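Local structure of nucleoside kinase (Methanococcus jannaschii, 2C4E) at residues V11-L16 against I136-P141; N58-S63 against P127-E132; K150-N155 against I177-F182. The protein phosphorylates nucleosides, above all inosine, guanosine and cytidine, to their monophosphates, with ATP as the preferred phosphate donor and magnesium or manganese as cofactor. All blocks are in the same frame, centred on the assembly; numbering follows the deposited sequence.

Interaction 1: V11-L16 against I136-P141; sequences VGHTAL and IATGDP
Val11 and Ile136 form a parallel beta bridge, CA atoms 4.9 Å apart, at the C-terminal ends of two neighbouring strands, 7-11 and 131-136, second and third from one end of the large sheet, in the buried interior. Ala137 N donates to Val11 O at 3.0 Å in a fairly straight bond, the last of the ladder. Beyond it the two chains leave regular strand geometry but stay linked: His13 N donates to Thr138 O, also at 3.0 Å, with an N-H...O angle of 152°. The same carbonyl oxygen receives a CA-H...O contact from Gly12 CA at 3.3 Å. Gly12 has positive phi, and the lack of a side chain lets its CA come this close to Thr138 O. In the ribokinase fold this is the carboxy edge of the central sheet, where strand 7-11 passes on to lid strand 15-21 and strand 131-136 gives way to helix 141-151. His13 carries the side-chain part of the contact. Its CG lies anti to the carbonyl carbon (chi1 -71°), which brings the ring alongside Gly139. Gly139 CA sits over one ring face, 3.8 Å from the centroid and 20° off the normal, a CH-pi contact displaced toward NE2. Thr138 OG1 stands 3.9 Å from His13 CD2. A water ties the ring to the backbone, 3.0 Å from His13 NE2 and donating to Gly139 O. The His13 ring also meets that of Phe113 and lies close to Gly43, both substrate-binding residues, which places this junction beside the nucleoside pocket. Val11 packs on Phe143, Asn144 and Cys147 of helix 141-151, and Asp140 OD2 caps that helix by accepting from Phe143 N.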
# COMPACT_ATOMS: atom_id res chain seq x y z
N VAL A 11 20.08 -2.80 -15.24
CA VAL A 11 19.70 -1.42 -15.03
C VAL A 11 18.18 -1.38 -14.89
O VAL A 11 17.44 -1.98 -15.68
CB VAL A 11 20.11 -0.53 -16.23
CG1 VAL A 11 19.61 0.89 -16.04
CG2 VAL A 11 21.62 -0.55 -16.44
N GLY A 12 17.72 -0.71 -13.86
CA GLY A 12 16.30 -0.50 -13.68
C GLY A 12 15.87 -0.70 -12.25
O GLY A 12 16.67 -0.58 -11.31
N HIS A 13 14.61 -1.02 -12.08
CA HIS A 13 14.01 -1.06 -10.75
C HIS A 13 14.58 -2.12 -9.83
O HIS A 13 14.69 -3.29 -10.18
CB HIS A 13 12.51 -1.28 -10.88
CG HIS A 13 11.78 -0.11 -11.43
ND1 HIS A 13 12.03 1.19 -11.03
CD2 HIS A 13 10.78 -0.03 -12.34
CE1 HIS A 13 11.23 2.01 -11.68
NE2 HIS A 13 10.47 1.30 -12.49
N THR A 14 14.92 -1.66 -8.63
CA THR A 14 15.01 -2.46 -7.44
C THR A 14 13.86 -2.01 -6.52
O THR A 14 13.77 -0.84 -6.18
CB THR A 14 16.38 -2.24 -6.78
OG1 THR A 14 17.40 -2.81 -7.62
CG2 THR A 14 16.47 -2.99 -5.47
N ALA A 15 12.98 -2.94 -6.16
CA ALA A 15 11.74 -2.59 -5.46
C ALA A 15 11.34 -3.61 -4.42
O ALA A 15 11.75 -4.75 -4.47
CB ALA A 15 10.61 -2.42 -6.45
N LEU A 16 10.50 -3.18 -3.47
CA LEU A 16 9.88 -4.09 -2.51
C LEU A 16 8.44 -4.33 -2.93
O LEU A 16 7.70 -3.38 -3.11
CB LEU A 16 9.92 -3.47 -1.11
CG LEU A 16 11.34 -3.19 -0.61
CD1 LEU A 16 11.34 -2.10 0.45
CD2 LEU A 16 11.95 -4.49 -0.10
N ILE A 136 18.74 -3.87 -19.74
CA ILE A 136 17.94 -2.70 -19.44
C ILE A 136 16.51 -3.15 -19.27
O ILE A 136 15.83 -3.51 -20.23
CB ILE A 136 18.04 -1.68 -20.56
CG1 ILE A 136 19.50 -1.22 -20.67
CG2 ILE A 136 17.11 -0.49 -20.26
CD1 ILE A 136 19.81 -0.37 -21.89
N ALA A 137 16.07 -3.15 -18.02
CA ALA A 137 14.74 -3.56 -17.66
C ALA A 137 13.88 -2.34 -17.40
O ALA A 137 14.27 -1.22 -17.73
CB ALA A 137 14.82 -4.46 -16.44
N THR A 138 12.70 -2.54 -16.86
CA THR A 138 11.82 -1.40 -16.62
C THR A 138 12.47 -0.43 -15.65
O THR A 138 13.23 -0.80 -14.76
CB THR A 138 10.44 -1.82 -16.11
OG1 THR A 138 10.59 -2.77 -15.06
CG2 THR A 138 9.66 -2.54 -17.20
N GLY A 139 12.18 0.83 -15.83
CA GLY A 139 12.83 1.88 -15.07
C GLY A 139 12.38 3.22 -15.58
O GLY A 139 11.17 3.49 -15.68
N ASP A 140 13.34 4.10 -15.82
CA ASP A 140 13.08 5.41 -16.37
C ASP A 140 13.46 5.34 -17.85
O ASP A 140 14.64 5.11 -18.17
CB ASP A 140 13.91 6.46 -15.65
CG ASP A 140 13.71 7.84 -16.21
OD1 ASP A 140 12.86 8.60 -15.70
OD2 ASP A 140 14.39 8.26 -17.17
N PRO A 141 12.50 5.46 -18.75
CA PRO A 141 12.80 5.31 -20.18
C PRO A 141 13.89 6.24 -20.71
O PRO A 141 14.71 5.79 -21.52
CB PRO A 141 11.45 5.59 -20.84
CG PRO A 141 10.46 5.09 -19.80
CD PRO A 141 11.05 5.62 -18.52
O HOH W 1 8.99 2.28 -14.93

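Interaction 2: N58-S63 against P127-E132; sequences NSELLS and PNFNTE
Glu60 and Leu62 reach the segment 127-132 through different first torsions: Glu60 CG lies between its backbone N and carbonyl carbon (chi1 64°) and the chain then runs extended, whereas Leu62 CG is anti to the backbone N (chi1 -165°). Both residues start from the same side of strand 58-62, the outermost strand at one end of the central sheet of the ribokinase fold. Strand 7-11 lies between it and strand 131-136, so the contact spans an intervening strand through side chains, with the nearest CA pair, Leu62 and Pro127, 9.6 Å apart. Leu62 CD1 does the apolar work: it meets Pro127 CD tip to tip at 3.6 Å and touches the edge of the Phe129 ring, near its plane, at CE1, 4.0 Å away. Phe143 of helix 141-151 also packs on Leu62. The Glu60 and Thr131 side chains approach from opposite directions, OE2 lying 3.6 Å from the methyl CG2 of Thr131; OE2 also lies near the plane of the Phe129 ring, at its edge. This buried oxygen is hydrogen-bonded to Thr9 OG1 on the strand between, and Thr9 OG1 in turn bonds Thr131 OG1, so a polar chain runs across the three strands. A water makes a second, separate bridge: it donates to Glu60 OE2 at 2.7 Å and accepts from Asn130 N at 2.8 Å.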
# COMPACT_ATOMS: atom_id res chain seq x y z
N ASN A 58 28.45 -13.36 -12.57
CA ASN A 58 28.59 -12.18 -11.73
C ASN A 58 27.72 -11.10 -12.28
O ASN A 58 27.71 -10.87 -13.48
CB ASN A 58 30.05 -11.73 -11.67
CG ASN A 58 30.93 -12.72 -10.91
OD1 ASN A 58 30.55 -13.20 -9.85
ND2 ASN A 58 32.08 -13.03 -11.47
N SER A 59 26.90 -10.49 -11.44
CA SER A 59 26.05 -9.40 -11.88
C SER A 59 26.31 -8.16 -11.06
O SER A 59 26.85 -8.21 -9.95
CB SER A 59 24.57 -9.78 -11.82
OG SER A 59 24.16 -10.09 -10.51
N GLU A 60 25.95 -7.03 -11.64
CA GLU A 60 26.00 -5.76 -10.95
C GLU A 60 24.68 -5.07 -11.21
O GLU A 60 24.05 -5.29 -12.23
CB GLU A 60 27.19 -4.92 -11.42
CG GLU A 60 27.21 -4.48 -12.87
CD GLU A 60 28.40 -3.58 -13.20
OE1 GLU A 60 29.37 -3.56 -12.42
OE2 GLU A 60 28.38 -2.88 -14.24
N LEU A 61 24.28 -4.21 -10.29
CA LEU A 61 22.98 -3.58 -10.33
C LEU A 61 23.12 -2.07 -10.34
O LEU A 61 23.92 -1.50 -9.58
CB LEU A 61 22.21 -4.05 -9.11
CG LEU A 61 20.70 -3.81 -8.96
CD1 LEU A 61 19.90 -4.45 -10.05
CD2 LEU A 61 20.29 -4.38 -7.61
N LEU A 62 22.35 -1.42 -11.22
CA LEU A 62 22.26 0.04 -11.25
C LEU A 62 20.79 0.39 -11.08
O LEU A 62 19.99 0.16 -11.98
CB LEU A 62 22.80 0.61 -12.57
CG LEU A 62 23.09 2.12 -12.55
CD1 LEU A 62 23.88 2.48 -13.79
CD2 LEU A 62 21.81 2.95 -12.47
N SER A 63 20.46 0.93 -9.90
CA SER A 63 19.11 1.34 -9.55
C SER A 63 19.16 2.56 -8.65
O SER A 63 20.17 2.82 -8.01
CB SER A 63 18.37 0.24 -8.77
OG SER A 63 18.43 -1.01 -9.42
N PRO A 127 27.10 5.54 -16.11
CA PRO A 127 28.56 5.42 -16.15
C PRO A 127 28.96 4.60 -17.36
O PRO A 127 28.09 4.04 -18.02
CB PRO A 127 28.87 4.66 -14.86
CG PRO A 127 27.71 3.79 -14.66
CD PRO A 127 26.51 4.57 -15.17
N ASN A 128 30.26 4.55 -17.65
CA ASN A 128 30.76 3.53 -18.56
C ASN A 128 30.54 2.17 -17.90
O ASN A 128 30.64 2.02 -16.68
CB ASN A 128 32.23 3.75 -18.91
CG ASN A 128 32.45 5.00 -19.76
OD1 ASN A 128 33.11 5.95 -19.34
ND2 ASN A 128 31.88 5.00 -20.97
N PHE A 129 30.18 1.19 -18.72
CA PHE A 129 29.98 -0.17 -18.28
C PHE A 129 31.13 -0.98 -18.82
O PHE A 129 31.54 -0.81 -19.97
CB PHE A 129 28.67 -0.70 -18.86
CG PHE A 129 27.45 0.09 -18.44
CD1 PHE A 129 26.96 -0.03 -17.16
CD2 PHE A 129 26.82 0.95 -19.31
CE1 PHE A 129 25.84 0.68 -16.77
CE2 PHE A 129 25.70 1.66 -18.90
CZ PHE A 129 25.22 1.50 -17.63
N ASN A 130 31.67 -1.87 -17.98
CA ASN A 130 32.75 -2.74 -18.40
C ASN A 130 32.33 -4.19 -18.49
O ASN A 130 33.18 -5.08 -18.55
CB ASN A 130 33.93 -2.60 -17.41
CG ASN A 130 34.49 -1.19 -17.38
OD1 ASN A 130 34.85 -0.68 -16.30
ND2 ASN A 130 34.60 -0.56 -18.55
N THR A 131 31.02 -4.41 -18.53
CA THR A 131 30.46 -5.75 -18.57
C THR A 131 30.20 -6.25 -20.00
O THR A 131 30.13 -5.48 -20.93
CB THR A 131 29.13 -5.76 -17.79
OG1 THR A 131 28.35 -4.61 -18.16
CG2 THR A 131 29.40 -5.60 -16.30
N GLU A 132 30.06 -7.56 -20.15
CA GLU A 132 29.77 -8.14 -21.45
C GLU A 132 28.38 -7.76 -21.95
O GLU A 132 28.20 -7.58 -23.14
CB GLU A 132 29.90 -9.66 -21.42
CG GLU A 132 31.36 -10.07 -21.55
CD GLU A 132 31.61 -11.54 -21.36
OE1 GLU A 132 30.67 -12.35 -21.54
OE2 GLU A 132 32.78 -11.87 -21.06
O HOH W 2 30.77 -2.22 -15.32

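Interaction 3: K150-N155 against I177-F182; sequences KAYGNN and IEHTNF
Tyr152 and His179 bring the two backbones nearest, with CA atoms 5.5 Å apart where both chains run from a helix toward a strand. Tyr152 is the first residue to leave helical geometry after helix 141-151, and Ala151 O accepts from both Asn154 N and Asn155 N, both at 2.9 Å, curling the chain through Gly153 toward strand 156-159; segment 177-182 follows helix 170-178 on the way to strand 182-186. Both are alpha-to-beta turns of the alternating beta-alpha layers of the ribokinase fold. With CG anti to the backbone N (chi1 -170°), the Tyr152 ring lies flat along the other turn. His179 CA sits over one face, 3.8 Å from the centroid in a CH-pi contact, and Glu178 O lies above the same face, near the rim. His179 O approaches Tyr152 CD1 to 3.2 Å. The Tyr152 and His179 side chains cross at about a right angle, the ring planes 73° apart, with Tyr152 CB at the edge of the imidazole. The Asn181 amide lies beside the tyrosine ring, the two planes 23° apart. In the plane of the phenol, at its edge, a water is held 2.7 Å from Tyr152 OH and donates to Thr180 O. The aromatic ring thus packs mainly on peptide groups and CA-H, and its hydroxyl reaches the facing backbone through solvent, which suggests that the fit rests more on main-chain shape than on polar side-chain pairing.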
# COMPACT_ATOMS: atom_id res chain seq x y z
N LYS A 150 24.81 4.72 -24.80
CA LYS A 150 26.19 4.69 -24.32
C LYS A 150 26.86 3.32 -24.45
O LYS A 150 28.06 3.23 -24.80
CB LYS A 150 26.25 5.13 -22.85
CG LYS A 150 27.65 5.52 -22.37
CD LYS A 150 27.60 6.04 -20.94
CE LYS A 150 28.97 6.39 -20.43
NZ LYS A 150 29.57 7.55 -21.13
N ALA A 151 26.11 2.27 -24.18
CA ALA A 151 26.64 0.91 -24.17
C ALA A 151 26.74 0.32 -25.57
O ALA A 151 27.67 -0.42 -25.87
CB ALA A 151 25.78 0.02 -23.30
N TYR A 152 25.80 0.64 -26.44
CA TYR A 152 25.78 -0.04 -27.74
C TYR A 152 27.09 0.18 -28.51
O TYR A 152 27.61 1.29 -28.61
CB TYR A 152 24.58 0.44 -28.55
CG TYR A 152 24.29 -0.35 -29.80
CD1 TYR A 152 23.70 -1.61 -29.74
CD2 TYR A 152 24.63 0.16 -31.05
CE1 TYR A 152 23.42 -2.33 -30.92
CE2 TYR A 152 24.36 -0.55 -32.21
CZ TYR A 152 23.76 -1.80 -32.13
OH TYR A 152 23.48 -2.49 -33.29
N GLY A 153 27.62 -0.91 -29.04
CA GLY A 153 28.86 -0.88 -29.77
C GLY A 153 30.05 -1.07 -28.87
O GLY A 153 31.18 -1.08 -29.36
N ASN A 154 29.81 -1.26 -27.57
CA ASN A 154 30.86 -1.52 -26.60
C ASN A 154 30.41 -2.78 -25.86
O ASN A 154 30.99 -3.85 -26.06
CB ASN A 154 31.02 -0.32 -25.66
CG ASN A 154 32.07 -0.54 -24.57
OD1 ASN A 154 32.19 0.26 -23.63
ND2 ASN A 154 32.84 -1.60 -24.70
N ASN A 155 29.38 -2.67 -25.04
CA ASN A 155 28.75 -3.81 -24.39
C ASN A 155 27.59 -4.30 -25.23
O ASN A 155 26.97 -3.52 -25.95
CB ASN A 155 28.18 -3.40 -23.02
CG ASN A 155 29.01 -2.35 -22.37
OD1 ASN A 155 28.81 -1.15 -22.60
ND2 ASN A 155 30.00 -2.79 -21.59
N ILE A 177 15.61 0.51 -29.82
CA ILE A 177 15.74 -0.75 -30.54
C ILE A 177 16.95 -0.71 -31.48
O ILE A 177 17.60 -1.73 -31.68
CB ILE A 177 14.44 -1.11 -31.30
CG1 ILE A 177 13.39 -1.55 -30.30
CG2 ILE A 177 14.69 -2.18 -32.36
CD1 ILE A 177 12.01 -1.84 -30.94
N GLU A 178 17.27 0.47 -32.01
CA GLU A 178 18.38 0.61 -32.93
C GLU A 178 19.69 0.48 -32.14
O GLU A 178 20.74 0.27 -32.73
CB GLU A 178 18.26 1.88 -33.78
CG GLU A 178 17.12 1.69 -34.79
CD GLU A 178 17.00 2.74 -35.87
OE1 GLU A 178 17.25 3.93 -35.58
OE2 GLU A 178 16.60 2.36 -37.00
N HIS A 179 19.59 0.58 -30.82
CA HIS A 179 20.75 0.40 -29.91
C HIS A 179 20.60 -0.83 -29.03
O HIS A 179 21.12 -0.88 -27.91
CB HIS A 179 20.91 1.63 -29.06
CG HIS A 179 21.16 2.87 -29.86
ND1 HIS A 179 22.42 3.39 -30.06
CD2 HIS A 179 20.30 3.67 -30.53
CE1 HIS A 179 22.32 4.47 -30.82
NE2 HIS A 179 21.05 4.66 -31.11
N THR A 180 19.89 -1.84 -29.56
CA THR A 180 19.66 -3.08 -28.83
C THR A 180 20.22 -4.27 -29.61
O THR A 180 20.03 -4.34 -30.81
CB THR A 180 18.16 -3.31 -28.61
OG1 THR A 180 17.64 -2.31 -27.72
CG2 THR A 180 17.92 -4.59 -27.83
N ASN A 181 20.92 -5.16 -28.92
CA ASN A 181 21.35 -6.44 -29.49
C ASN A 181 20.33 -7.56 -29.25
O ASN A 181 19.97 -8.24 -30.19
CB ASN A 181 22.73 -6.85 -28.96
CG ASN A 181 23.80 -5.89 -29.38
OD1 ASN A 181 24.33 -5.93 -30.54
ND2 ASN A 181 24.11 -4.97 -28.50
N PHE A 182 19.88 -7.74 -28.01
CA PHE A 182 18.86 -8.73 -27.67
C PHE A 182 17.62 -7.98 -27.23
O PHE A 182 17.67 -7.25 -26.24
CB PHE A 182 19.24 -9.63 -26.50
CG PHE A 182 20.59 -10.29 -26.60
CD1 PHE A 182 21.70 -9.69 -26.00
CD2 PHE A 182 20.75 -11.50 -27.22
CE1 PHE A 182 22.94 -10.30 -26.06
CE2 PHE A 182 22.01 -12.13 -27.27
CZ PHE A 182 23.09 -11.52 -26.70
O HOH W 3 22.04 -4.73 -32.90

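Interactions 1 and 2 both involve strand 131-136, at its carboxy and amino ends respectively, and interaction 2 is nested in the chain loop that interaction 1 closes. Their centres are 13 Å apart, and Ser63 joins them: its OG lies 2.6 Å from Gly12 O and 2.8 Å from Thr14 OG1, probable hydrogen bonds. Asn155 joins interactions 2 and 3, its ND2 lying 2.8 Å from Thr131 O and 3.0 Å from Phe129 O. Interactions 1 and 3, centres about 17 Å apart, do not touch. Interaction 1 borders the substrate pocket, and interaction 2 is remote from it. In interaction 3 the Tyr152 side chain comes within about 4 Å of a bound magnesium ion.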